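Long-range contact in NANS (YJHS), A 9-O-acetyl N-acetylneuraminic acid esterase (PDB 3PT5), which probably hydrolyses the 9-O-acetyl group of 9-O-acetyl-N-acetylneuraminate, letting Escherichia coli grow on this host sialic acid: residues L76-H81 with G102-A107. Residues are numbered along the deposited sequence; the frame is centred on the assembly and turned at random.
Sequences LTHCPH and GTVGQA
In this SGNH-hydrolase fold, the long loop between edge strand 73-75 of the central sheet and helix 107-114 packs against itself, its first residues, from Leu76 to Pro80, meeting its last, from Gly102 to Gln106, and Ala107 at the start of the helix. One direct hydrogen bond joins the two backbones: Gly105 N donates to His78 O (2.8 Å). Beside it, a water donates to Thr77 O and Gly105 O, each at 2.9 Å, and so bridges two carbonyls that could not bond to each other. Leu76 and Pro80 suit the apolar side facing the first turn of the helix, where Pro80 CG lies 4.2 Å from Ala107 CB; Ile126 of strand 122-130 touches both Leu76 and Ala107. Gly102, with positive phi (73°), a conformation glycine adopts readily, lets the backbone pass beside Cys79. With CG between the backbone N and the carbonyl carbon (chi1 64°), the His78 ring lies beside the 102-107 segment, and its NE2 is hydrogen-bonded to Tyr101 O, while Thr103 OG1 bonds to Ala34 O. Thr103 O, buried without a hydrogen-bonding partner, instead meets carbon: Cys79 CB at 3.4 Å and, in the plane of the His78 ring at its edge, CD2 of His78 at 3.3 Å.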
# COMPACT_ATOMS: atom_id res chain seq x y z
N LEU A 76 1.95 -3.56 -12.77
CA LEU A 76 1.32 -3.53 -11.45
C LEU A 76 0.01 -4.28 -11.53
O LEU A 76 -0.74 -4.11 -12.49
CB LEU A 76 1.07 -2.10 -11.00
CG LEU A 76 0.22 -1.92 -9.75
CD1 LEU A 76 0.86 -2.48 -8.51
CD2 LEU A 76 -0.07 -0.41 -9.58
N THR A 77 -0.26 -5.12 -10.54
CA THR A 77 -1.49 -5.91 -10.56
C THR A 77 -2.23 -5.72 -9.24
O THR A 77 -1.84 -4.90 -8.42
CB THR A 77 -1.26 -7.43 -10.85
OG1 THR A 77 -0.71 -8.10 -9.71
CG2 THR A 77 -0.29 -7.61 -12.04
N HIS A 78 -3.31 -6.48 -9.06
CA HIS A 78 -4.09 -6.38 -7.82
C HIS A 78 -3.37 -6.85 -6.56
O HIS A 78 -3.78 -6.51 -5.44
CB HIS A 78 -5.40 -7.13 -7.97
CG HIS A 78 -5.20 -8.60 -8.17
ND1 HIS A 78 -5.01 -9.15 -9.43
CD2 HIS A 78 -5.12 -9.63 -7.29
CE1 HIS A 78 -4.83 -10.46 -9.30
NE2 HIS A 78 -4.88 -10.77 -8.02
N CYS A 79 -2.29 -7.61 -6.74
CA CYS A 79 -1.56 -8.15 -5.59
C CYS A 79 -0.07 -7.83 -5.72
O CYS A 79 0.67 -8.62 -6.29
CB CYS A 79 -1.80 -9.67 -5.48
SG CYS A 79 -1.28 -10.33 -3.90
N PRO A 80 0.34 -6.63 -5.26
CA PRO A 80 1.67 -6.11 -5.58
C PRO A 80 2.85 -6.78 -4.86
O PRO A 80 2.69 -7.62 -3.98
CB PRO A 80 1.58 -4.63 -5.12
CG PRO A 80 0.13 -4.29 -5.12
CD PRO A 80 -0.50 -5.59 -4.64
N HIS A 81 4.04 -6.33 -5.25
CA HIS A 81 5.31 -6.83 -4.78
C HIS A 81 5.76 -6.19 -3.47
O HIS A 81 6.87 -5.69 -3.33
CB HIS A 81 6.34 -6.65 -5.88
CG HIS A 81 6.32 -7.75 -6.90
ND1 HIS A 81 5.17 -8.22 -7.49
CD2 HIS A 81 7.34 -8.48 -7.41
CE1 HIS A 81 5.49 -9.20 -8.34
NE2 HIS A 81 6.80 -9.36 -8.31
N GLY A 102 -4.35 -14.73 -5.30
CA GLY A 102 -4.09 -13.91 -4.13
C GLY A 102 -5.21 -13.00 -3.66
O GLY A 102 -6.39 -13.18 -3.98
N THR A 103 -4.80 -12.04 -2.84
CA THR A 103 -5.70 -11.05 -2.27
C THR A 103 -5.61 -9.75 -3.08
O THR A 103 -4.85 -9.66 -4.03
CB THR A 103 -5.25 -10.76 -0.84
OG1 THR A 103 -3.82 -10.69 -0.83
CG2 THR A 103 -5.76 -11.87 0.07
N VAL A 104 -6.43 -8.76 -2.70
CA VAL A 104 -6.52 -7.53 -3.49
C VAL A 104 -6.05 -6.33 -2.67
O VAL A 104 -6.47 -6.16 -1.53
CB VAL A 104 -7.97 -7.29 -3.93
CG1 VAL A 104 -8.13 -5.98 -4.68
CG2 VAL A 104 -8.41 -8.46 -4.85
N GLY A 105 -5.18 -5.51 -3.27
CA GLY A 105 -4.69 -4.25 -2.69
C GLY A 105 -5.08 -3.08 -3.57
O GLY A 105 -5.24 -3.26 -4.78
N GLN A 106 -5.15 -1.88 -2.98
CA GLN A 106 -5.61 -0.68 -3.68
C GLN A 106 -4.57 0.03 -4.54
O GLN A 106 -4.93 1.01 -5.18
CB GLN A 106 -6.16 0.37 -2.68
CG GLN A 106 -5.13 0.90 -1.65
CD GLN A 106 -5.13 0.09 -0.34
OE1 GLN A 106 -5.53 -1.08 -0.33
NE2 GLN A 106 -4.70 0.72 0.75
N ALA A 107 -3.29 -0.39 -4.53
CA ALA A 107 -2.27 0.40 -5.27
C ALA A 107 -2.66 0.50 -6.76
O ALA A 107 -2.55 1.56 -7.39
CB ALA A 107 -0.90 -0.24 -5.14
O HOH W 1 -2.76 -3.26 -6.23